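Long-range contacts in kappa-carrageenase (Zobellia galactanivorans, PDB 5OCR), which probably hydrolyses kappa-carrageenan, the sulfated galactan of red algae, with the glycoside hydrolase family 16 domain represented by this chain, one piece of a longer protein: residues S88-S93 with N234-L239; E103-G108 with Y276-R281; S118-S123 with Y136-V141. All blocks are in the same frame, centred on the assembly; numbering follows the deposited sequence.

Overall arrangement
The three contacts sit inside the beta-jelly roll of this family 16 domain. Along the chain come 88-93, 103-108, 118-123, 136-141, 234-239 and 276-281, so contacts 1 and 2 interlock, while contact 3, a hairpin, is nested inside both. Contacts 1 and 3, with centres about 10 Å apart, are joined edge to edge in one layer: strand 233-241 pairs with 86-97 in contact 1 and with 115-122, the first strand of contact 3. Contact 2 packs against this layer through Leu237 and Phe119, its centre about 11 Å from contact 1 and about 16 Å from contact 3. Bound glycerol near Ser238 and Glu138 is consistent with a pocket beside contacts 1 and 3.

Contact 1 (S88-S93 with N234-L239); sequences SGIFKS and NVTLSL
The amide of Asn234 is laid against Lys92, whose CE rests 3.4 Å from Asn234 CG over one amide face; at its edges, Asn234 ND2 donates nearly in plane to Ser93 O (2.8 Å), and Asn234 OD1 takes a bond from a water. Leu237 CD1 lies oblique to the Phe91 ring, which leads away from the opposing strand to the ring of Phe31 and, edge-to-face, that of Trp41. These groups belong to an antiparallel strand pair of the GH16 jelly roll, 90-93 running against 234-239. Phe91 and Leu237 form its hydrogen-bonded pair: Phe91 N to Leu237 O and Leu237 N to Phe91 O both measure 2.7 Å. Ser93 grips the end of the ladder. Besides the bond from its N to Val235 O, its OG, held between its own N and carbonyl carbon (chi1 64°), accepts Val235 N at 2.9 Å, doing the work of a backbone carbonyl; the same OG is also bonded to Gln95 O. The extended chain of Lys92 crosses Asn234 obliquely and takes Lys92 NZ to Asn46 O and Tyr122 OH, with only a weak bond to the water on Asn234 OD1. Lys92, Ile90, Thr236 and Ser238 share one sheet face, where Ser238 OG bonds with Trp120 NE1; Phe91 and Leu237 point to the other, into the hydrophobic interior of the sandwich. At the opposite end of the ladder Ser88 OG donates to Leu239 O (2.7 Å), and midway Ile90 CD1 is pressed tightly onto Thr236 CG2 at 3.3 Å.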
loop_
_atom_site.group_PDB
_atom_site.type_symbol
_atom_site.label_atom_id
_atom_site.label_comp_id
_atom_site.label_asym_id
_atom_site.label_seq_id
_atom_site.Cartn_x
_atom_site.Cartn_y
_atom_site.Cartn_z
ATOM N N SER A 88 -1.887 -9.299 -10.069
ATOM C CA SER A 88 -2.674 -8.758 -8.970
ATOM C C SER A 88 -3.599 -7.649 -9.355
ATOM O O SER A 88 -3.857 -7.386 -10.550
ATOM C CB SER A 88 -1.739 -8.440 -7.795
ATOM O OG SER A 88 -2.539 -8.216 -6.623
ATOM N N GLY A 89 -4.199 -7.020 -8.340
ATOM C CA GLY A 89 -5.173 -5.945 -8.638
ATOM C C GLY A 89 -4.868 -4.691 -7.831
ATOM O O GLY A 89 -4.242 -4.788 -6.761
ATOM N N ILE A 90 -5.278 -3.513 -8.321
ATOM C CA ILE A 90 -4.838 -2.253 -7.723
ATOM C C ILE A 90 -5.843 -1.159 -8.038
ATOM O O ILE A 90 -6.289 -1.102 -9.166
ATOM C CB ILE A 90 -3.421 -1.842 -8.151
ATOM C CG1 ILE A 90 -3.072 -0.412 -7.640
ATOM C CG2 ILE A 90 -3.238 -1.919 -9.691
ATOM C CD1 ILE A 90 -1.553 -0.102 -7.726
ATOM N N PHE A 91 -6.249 -0.382 -7.026
ATOM C CA PHE A 91 -6.928 0.867 -7.251
ATOM C C PHE A 91 -5.938 1.993 -7.070
ATOM O O PHE A 91 -5.385 2.168 -5.957
ATOM C CB PHE A 91 -8.048 1.100 -6.221
ATOM C CG PHE A 91 -9.244 0.255 -6.442
ATOM C CD1 PHE A 91 -10.169 0.578 -7.432
ATOM C CD2 PHE A 91 -9.479 -0.837 -5.643
ATOM C CE1 PHE A 91 -11.313 -0.229 -7.640
ATOM C CE2 PHE A 91 -10.639 -1.595 -5.830
ATOM C CZ PHE A 91 -11.550 -1.298 -6.841
ATOM N N LYS A 92 -5.639 2.709 -8.153
ATOM C CA LYS A 92 -4.707 3.904 -8.121
ATOM C C LYS A 92 -5.462 5.099 -8.609
ATOM O O LYS A 92 -5.960 5.120 -9.761
ATOM C CB LYS A 92 -3.480 3.654 -8.957
ATOM C CG LYS A 92 -2.530 4.886 -8.853
ATOM C CD LYS A 92 -1.370 4.683 -9.866
ATOM C CE LYS A 92 -0.586 6.014 -9.804
ATOM N NZ LYS A 92 0.556 5.880 -10.805
ATOM N N SER A 93 -5.625 6.121 -7.761
ATOM C CA SER A 93 -6.387 7.295 -8.233
ATOM C C SER A 93 -5.668 8.025 -9.398
ATOM O O SER A 93 -4.418 8.237 -9.374
ATOM C CB SER A 93 -6.709 8.285 -7.112
ATOM O OG SER A 93 -5.502 8.850 -6.571
ATOM N N ASN A 234 -0.451 9.791 -5.594
ATOM C CA ASN A 234 -1.676 9.067 -5.974
ATOM C C ASN A 234 -2.114 8.141 -4.872
ATOM O O ASN A 234 -1.272 7.626 -4.118
ATOM C CB ASN A 234 -1.512 8.267 -7.245
ATOM C CG ASN A 234 -1.050 9.127 -8.414
ATOM O OD1 ASN A 234 0.137 9.433 -8.535
ATOM N ND2 ASN A 234 -1.965 9.493 -9.255
ATOM N N VAL A 235 -3.439 8.086 -4.720
ATOM C CA VAL A 235 -4.060 7.311 -3.573
ATOM C C VAL A 235 -4.217 5.861 -4.025
ATOM O O VAL A 235 -4.827 5.607 -5.057
ATOM C CB VAL A 235 -5.441 7.879 -3.131
ATOM C CG1 VAL A 235 -6.084 6.977 -2.007
ATOM C CG2 VAL A 235 -5.234 9.323 -2.691
ATOM N N THR A 236 -3.638 4.897 -3.272
ATOM C CA THR A 236 -3.427 3.512 -3.851
ATOM C C THR A 236 -3.911 2.443 -2.913
ATOM O O THR A 236 -3.543 2.492 -1.755
ATOM C CB THR A 236 -1.970 3.299 -4.233
ATOM O OG1 THR A 236 -1.553 4.461 -5.040
ATOM C CG2 THR A 236 -1.850 1.989 -5.126
ATOM N N LEU A 237 -4.715 1.500 -3.409
ATOM C CA LEU A 237 -4.988 0.249 -2.640
ATOM C C LEU A 237 -4.507 -0.900 -3.521
ATOM O O LEU A 237 -4.921 -1.003 -4.714
ATOM C CB LEU A 237 -6.496 0.136 -2.457
ATOM C CG LEU A 237 -7.199 1.184 -1.591
ATOM C CD1 LEU A 237 -8.674 1.370 -2.039
ATOM C CD2 LEU A 237 -7.078 0.753 -0.146
ATOM N N SER A 238 -3.647 -1.756 -2.985
ATOM C CA SER A 238 -3.167 -2.845 -3.855
ATOM C C SER A 238 -2.817 -4.073 -3.007
ATOM O O SER A 238 -2.554 -3.971 -1.798
ATOM C CB SER A 238 -1.991 -2.339 -4.630
ATOM O OG SER A 238 -0.904 -2.001 -3.752
ATOM N N LEU A 239 -2.736 -5.218 -3.692
ATOM C CA LEU A 239 -2.372 -6.486 -3.035
ATOM C C LEU A 239 -0.973 -6.901 -3.571
ATOM O O LEU A 239 -0.827 -7.247 -4.756
ATOM C CB LEU A 239 -3.473 -7.577 -3.260
ATOM C CG LEU A 239 -3.176 -8.891 -2.562
ATOM C CD1 LEU A 239 -3.120 -8.759 -1.017
ATOM C CD2 LEU A 239 -4.311 -9.863 -2.962
HETATM O O HOH W 1 2.188 7.663 -8.607
#

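Contact 2 (E103-G108 with Y276-R281); sequences EAKIQG and YVDYVR. With MG (magnesium ion), chain F.
Strand 103-107 runs antiparallel to 276-281, whose chain turns a corner in a beta bulge at Asp278: Lys105 O accepts Asp278 N, Lys105 N donates to Tyr279 O, and the buried Tyr279 N is left without a partner. Tyr279 lies between two side chains. Lys105 CB sits over one ring face, 3.9 Å from the Tyr279 centroid, and Arg281 CZ lies 3.5 Å above the centre of the opposite face. With CG set between its own N and carbonyl carbon (chi1 67°), the phenol reaches Glu103, and Tyr279 OH donates to Glu103 OE2 in a very short 2.5 Å bond at the ring edge. A water joins the same OE2 to Arg281 NH1, while Arg281 NE pairs with Glu30. A phenylalanine in place of Tyr279 would probably keep the ring between lysine and arginine but leave Glu103 OE2 without its hydroxyl donor. Extended alongside Asp278, Lys105 brings NZ to Asp278 OD2 (2.8 Å, a salt bridge), whereas Asp278 OD1 (2.5 Å) and O (2.4 Å) bind the magnesium ion, with Glu30, Gly66 and a water completing the site. Beyond the pair, strand 200-207 continues the ladder past 100-107, strand 67-74 bonds to Val277, and Ala104, Ile106, Val277 and Val280 all pack on Leu237 of strand 233-241.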
loop_
_atom_site.group_PDB
_atom_site.type_symbol
_atom_site.label_atom_id
_atom_site.label_comp_id
_atom_site.label_asym_id
_atom_site.label_seq_id
_atom_site.Cartn_x
_atom_site.Cartn_y
_atom_site.Cartn_z
ATOM N N GLU A 103 -8.293 7.524 4.280
ATOM C CA GLU A 103 -8.772 6.423 5.118
ATOM C C GLU A 103 -9.345 5.331 4.268
ATOM O O GLU A 103 -10.004 5.669 3.233
ATOM C CB GLU A 103 -9.923 7.054 5.980
ATOM C CG GLU A 103 -10.416 6.050 7.074
ATOM C CD GLU A 103 -11.499 6.675 7.986
ATOM O OE1 GLU A 103 -11.093 7.465 8.869
ATOM O OE2 GLU A 103 -12.701 6.371 7.785
ATOM N N ALA A 104 -9.121 4.072 4.644
ATOM C CA ALA A 104 -9.733 2.949 3.975
ATOM C C ALA A 104 -10.109 1.918 4.971
ATOM O O ALA A 104 -9.474 1.772 6.035
ATOM C CB ALA A 104 -8.701 2.416 2.929
ATOM N N LYS A 105 -11.220 1.269 4.679
ATOM C CA LYS A 105 -11.677 0.133 5.535
ATOM C C LYS A 105 -11.392 -1.178 4.795
ATOM O O LYS A 105 -11.892 -1.435 3.653
ATOM C CB LYS A 105 -13.179 0.342 5.916
ATOM C CG LYS A 105 -13.837 -0.880 6.673
ATOM C CD LYS A 105 -15.265 -0.415 6.975
ATOM C CE LYS A 105 -16.082 -1.557 7.485
ATOM N NZ LYS A 105 -17.444 -0.946 7.511
ATOM N N ILE A 106 -10.501 -1.958 5.388
ATOM C CA ILE A 106 -9.864 -3.077 4.665
ATOM C C ILE A 106 -9.871 -4.359 5.464
ATOM O O ILE A 106 -9.609 -4.343 6.724
ATOM C CB ILE A 106 -8.366 -2.696 4.348
ATOM C CG1 ILE A 106 -8.262 -1.483 3.370
ATOM C CG2 ILE A 106 -7.581 -3.985 3.819
ATOM C CD1 ILE A 106 -6.844 -0.867 3.382
ATOM N N GLN A 107 -10.152 -5.477 4.775
ATOM C CA GLN A 107 -9.866 -6.750 5.416
ATOM C C GLN A 107 -8.774 -7.460 4.618
ATOM O O GLN A 107 -8.753 -7.400 3.384
ATOM C CB GLN A 107 -11.157 -7.604 5.311
ATOM C CG GLN A 107 -10.952 -9.082 5.748
ATOM C CD GLN A 107 -12.274 -9.835 5.928
ATOM O OE1 GLN A 107 -13.309 -9.288 6.418
ATOM N NE2 GLN A 107 -12.291 -11.066 5.443
ATOM N N GLY A 108 -7.888 -8.123 5.340
ATOM C CA GLY A 108 -6.725 -8.779 4.710
ATOM C C GLY A 108 -7.097 -10.091 4.041
ATOM O O GLY A 108 -8.247 -10.389 3.769
ATOM N N TYR A 276 -10.035 -7.199 0.677
ATOM C CA TYR A 276 -11.362 -6.593 0.459
ATOM C C TYR A 276 -11.362 -5.177 0.993
ATOM O O TYR A 276 -10.802 -4.886 2.107
ATOM C CB TYR A 276 -12.425 -7.398 1.274
ATOM C CG TYR A 276 -12.475 -8.805 0.782
ATOM C CD1 TYR A 276 -13.323 -9.128 -0.296
ATOM C CD2 TYR A 276 -11.691 -9.814 1.366
ATOM C CE1 TYR A 276 -13.358 -10.471 -0.778
ATOM C CE2 TYR A 276 -11.714 -11.147 0.867
ATOM C CZ TYR A 276 -12.551 -11.428 -0.195
ATOM O OH TYR A 276 -12.617 -12.720 -0.629
ATOM N N VAL A 277 -12.013 -4.277 0.278
ATOM C CA VAL A 277 -12.057 -2.900 0.715
ATOM C C VAL A 277 -13.540 -2.442 0.711
ATOM O O VAL A 277 -14.206 -2.467 -0.361
ATOM C CB VAL A 277 -11.258 -2.009 -0.261
ATOM C CG1 VAL A 277 -11.262 -0.568 0.252
ATOM C CG2 VAL A 277 -9.794 -2.480 -0.480
ATOM N N ASP A 278 -14.029 -1.963 1.858
ATOM C CA ASP A 278 -15.381 -1.458 1.940
ATOM C C ASP A 278 -15.433 -0.034 1.468
ATOM O O ASP A 278 -16.400 0.345 0.795
ATOM C CB ASP A 278 -15.852 -1.616 3.420
ATOM C CG ASP A 278 -17.383 -1.331 3.627
ATOM O OD1 ASP A 278 -18.145 -1.319 2.669
ATOM O OD2 ASP A 278 -17.746 -1.017 4.760
ATOM N N TYR A 279 -14.462 0.794 1.766
ATOM C CA TYR A 279 -14.468 2.176 1.194
ATOM C C TYR A 279 -13.051 2.727 1.230
ATOM O O TYR A 279 -12.177 2.213 1.964
ATOM C CB TYR A 279 -15.431 3.104 1.979
ATOM C CG TYR A 279 -15.019 3.424 3.412
ATOM C CD1 TYR A 279 -13.882 4.210 3.728
ATOM C CD2 TYR A 279 -15.792 2.936 4.451
ATOM C CE1 TYR A 279 -13.557 4.496 5.055
ATOM C CE2 TYR A 279 -15.457 3.181 5.776
ATOM C CZ TYR A 279 -14.341 3.982 6.075
ATOM O OH TYR A 279 -14.014 4.284 7.377
ATOM N N VAL A 280 -12.868 3.779 0.429
ATOM C CA VAL A 280 -11.712 4.647 0.544
ATOM C C VAL A 280 -12.240 6.033 0.549
ATOM O O VAL A 280 -13.158 6.396 -0.254
ATOM C CB VAL A 280 -10.656 4.399 -0.529
ATOM C CG1 VAL A 280 -11.267 4.529 -1.969
ATOM C CG2 VAL A 280 -9.466 5.376 -0.318
ATOM N N ARG A 281 -11.704 6.847 1.442
ATOM C CA ARG A 281 -12.186 8.239 1.576
ATOM C C ARG A 281 -10.982 9.177 1.736
ATOM O O ARG A 281 -10.030 8.895 2.469
ATOM C CB ARG A 281 -13.125 8.410 2.764
ATOM C CG ARG A 281 -14.410 7.600 2.642
ATOM C CD ARG A 281 -15.162 7.646 3.985
ATOM N NE ARG A 281 -16.362 6.802 3.846
ATOM C CZ ARG A 281 -17.066 6.257 4.858
ATOM N NH1 ARG A 281 -16.784 6.511 6.157
ATOM N NH2 ARG A 281 -18.118 5.496 4.579
HETATM MG MG MG F . -18.726 -0.129 0.549
HETATM O O HOH W 2 -14.885 8.032 7.782
HETATM O O HOH W 3 -21.120 0.090 0.663
#

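Contact 3 (S118-S123 with Y136-V141); sequences SFWLYS and YSEIDV
Phe119 and Val141 meet on the tightly packed side of this hairpin, lying side by side with Phe119 CD2 3.5 Å from Val141 CB and Val141 CG2 over one ring face in a CH-pi contact. Leu121 CD1 packs on Ile139 CB at 4.1 Å, and Phe102, Ala104 and Ile106 of strand 100-107 close over Phe119, so this face is hydrophobic core. Between the faces runs an antiparallel ladder: Leu121 and Ile139 exchange both backbone bonds, Ser123 OG accepts Ser137 N at 2.9 Å in a nearly straight bond (170°) while also hydrogen-bonded to Arg231 NE, and the far end closes with a weak Val141 N to Phe119 O bond. The other face mixes aromatic rings with acids and is looser, Trp120 and Glu138 being partly exposed. Glu138 stretches out with CG opposite its backbone N (chi1 175°), its carboxylate 51° from the plane of the indole and its OE2 3.7 Å from Trp120 CE3. Tyr136 OH donates to Glu138 OE1 at 2.5 Å, in the plane of the tyrosine ring, and fixes the turn of that carboxylate; the same OH touches Tyr122 CB at 3.6 Å. Trp120 CH2 lies over one face of the Tyr122 ring, and Trp120 NE1 is bonded to Ser238 OG. On this side Glu138 OE2 binds a glycerol and Asp140 OD2 has a weak bond to His165. The run Glu138-Ile139-Asp140-Val141-Val142-Glu143 matches the ExDxxE signature of bulge-type GH16 enzymes, in which the acids of this motif line the active-site cleft, consistent with the pocket marked by glycerol here.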
loop_
_atom_site.group_PDB
_atom_site.type_symbol
_atom_site.label_atom_id
_atom_site.label_comp_id
_atom_site.label_asym_id
_atom_site.label_seq_id
_atom_site.Cartn_x
_atom_site.Cartn_y
_atom_site.Cartn_z
ATOM N N SER A 118 -2.338 -3.520 1.064
ATOM C CA SER A 118 -1.678 -2.235 1.350
ATOM C C SER A 118 -2.570 -1.076 0.963
ATOM O O SER A 118 -3.408 -1.168 0.009
ATOM C CB SER A 118 -0.307 -2.129 0.655
ATOM O OG SER A 118 -0.444 -1.963 -0.748
ATOM N N PHE A 119 -2.484 0.001 1.767
ATOM C CA PHE A 119 -3.122 1.286 1.383
ATOM C C PHE A 119 -1.968 2.290 1.452
ATOM O O PHE A 119 -1.273 2.381 2.484
ATOM C CB PHE A 119 -4.176 1.596 2.475
ATOM C CG PHE A 119 -4.842 2.940 2.340
ATOM C CD1 PHE A 119 -5.191 3.503 1.041
ATOM C CD2 PHE A 119 -5.338 3.595 3.504
ATOM C CE1 PHE A 119 -5.889 4.718 1.007
ATOM C CE2 PHE A 119 -6.039 4.792 3.417
ATOM C CZ PHE A 119 -6.316 5.368 2.160
ATOM N N TRP A 120 -1.743 3.063 0.383
ATOM C CA TRP A 120 -0.500 3.839 0.359
ATOM C C TRP A 120 -0.602 4.948 -0.654
ATOM O O TRP A 120 -1.489 4.925 -1.530
ATOM C CB TRP A 120 0.719 2.916 0.099
ATOM C CG TRP A 120 0.661 2.066 -1.148
ATOM C CD1 TRP A 120 -0.275 1.041 -1.478
ATOM C CD2 TRP A 120 1.589 2.131 -2.273
ATOM N NE1 TRP A 120 0.049 0.492 -2.678
ATOM C CE2 TRP A 120 1.140 1.142 -3.237
ATOM C CE3 TRP A 120 2.744 2.871 -2.539
ATOM C CZ2 TRP A 120 1.867 0.874 -4.433
ATOM C CZ3 TRP A 120 3.420 2.678 -3.797
ATOM C CH2 TRP A 120 3.017 1.688 -4.707
ATOM N N LEU A 121 0.258 5.944 -0.498
ATOM C CA LEU A 121 0.218 7.181 -1.344
ATOM C C LEU A 121 1.597 7.239 -1.975
ATOM O O LEU A 121 2.582 7.042 -1.291
ATOM C CB LEU A 121 -0.037 8.460 -0.490
ATOM C CG LEU A 121 -1.042 8.222 0.688
ATOM C CD1 LEU A 121 -1.093 9.436 1.620
ATOM C CD2 LEU A 121 -2.438 7.932 0.123
ATOM N N TYR A 122 1.735 7.520 -3.301
ATOM C CA TYR A 122 3.081 7.581 -3.836
ATOM C C TYR A 122 3.106 8.545 -5.019
ATOM O O TYR A 122 2.085 8.763 -5.683
ATOM C CB TYR A 122 3.665 6.223 -4.246
ATOM C CG TYR A 122 3.155 5.637 -5.534
ATOM C CD1 TYR A 122 1.839 5.152 -5.635
ATOM C CD2 TYR A 122 3.994 5.530 -6.610
ATOM C CE1 TYR A 122 1.362 4.572 -6.817
ATOM C CE2 TYR A 122 3.560 4.941 -7.778
ATOM C CZ TYR A 122 2.239 4.487 -7.888
ATOM O OH TYR A 122 1.863 3.953 -9.099
ATOM N N SER A 123 4.287 9.168 -5.196
ATOM C CA SER A 123 4.471 10.113 -6.341
ATOM C C SER A 123 5.164 9.529 -7.515
ATOM O O SER A 123 5.609 8.398 -7.503
ATOM C CB SER A 123 5.380 11.265 -5.968
ATOM O OG SER A 123 6.686 10.812 -5.575
ATOM N N TYR A 136 11.221 11.400 -4.915
ATOM C CA TYR A 136 10.099 10.456 -4.865
ATOM C C TYR A 136 9.611 10.444 -3.418
ATOM O O TYR A 136 10.438 10.428 -2.489
ATOM C CB TYR A 136 10.631 9.068 -5.214
ATOM C CG TYR A 136 9.615 7.914 -4.915
ATOM C CD1 TYR A 136 8.569 7.684 -5.774
ATOM C CD2 TYR A 136 9.736 7.117 -3.761
ATOM C CE1 TYR A 136 7.658 6.605 -5.560
ATOM C CE2 TYR A 136 8.884 6.028 -3.547
ATOM C CZ TYR A 136 7.797 5.836 -4.393
ATOM O OH TYR A 136 6.907 4.750 -4.173
ATOM N N SER A 137 8.294 10.466 -3.233
ATOM C CA SER A 137 7.664 10.473 -1.876
ATOM C C SER A 137 6.681 9.294 -1.791
ATOM O O SER A 137 5.798 9.192 -2.722
ATOM C CB SER A 137 6.814 11.761 -1.740
ATOM O OG SER A 137 7.662 12.845 -1.449
ATOM N N GLU A 138 6.741 8.489 -0.710
ATOM C CA GLU A 138 5.792 7.401 -0.561
ATOM C C GLU A 138 5.399 7.388 0.933
ATOM O O GLU A 138 6.268 7.343 1.755
ATOM C CB GLU A 138 6.435 6.087 -0.912
ATOM C CG GLU A 138 5.477 4.922 -0.634
ATOM C CD GLU A 138 6.104 3.589 -1.021
ATOM O OE1 GLU A 138 6.937 3.593 -1.981
ATOM O OE2 GLU A 138 5.745 2.532 -0.408
ATOM N N ILE A 139 4.106 7.396 1.214
ATOM C CA ILE A 139 3.577 7.183 2.563
ATOM C C ILE A 139 2.746 5.882 2.559
ATOM O O ILE A 139 1.690 5.771 1.884
ATOM C CB ILE A 139 2.628 8.384 2.951
ATOM C CG1 ILE A 139 3.413 9.718 2.906
ATOM C CG2 ILE A 139 2.027 8.044 4.359
ATOM C CD1 ILE A 139 2.542 10.923 3.271
ATOM N N ASP A 140 3.164 4.919 3.373
ATOM C CA ASP A 140 2.374 3.664 3.502
ATOM C C ASP A 140 1.401 3.895 4.637
ATOM O O ASP A 140 1.815 4.002 5.771
ATOM C CB ASP A 140 3.308 2.476 3.768
ATOM C CG ASP A 140 4.183 2.202 2.650
ATOM O OD1 ASP A 140 3.937 2.685 1.498
ATOM O OD2 ASP A 140 5.182 1.583 2.888
ATOM N N VAL A 141 0.112 3.965 4.337
ATOM C CA VAL A 141 -0.819 4.092 5.417
ATOM C C VAL A 141 -0.915 2.799 6.225
ATOM O O VAL A 141 -0.924 2.825 7.463
ATOM C CB VAL A 141 -2.212 4.452 4.897
ATOM C CG1 VAL A 141 -3.164 4.550 6.152
ATOM C CG2 VAL A 141 -2.094 5.733 4.036
#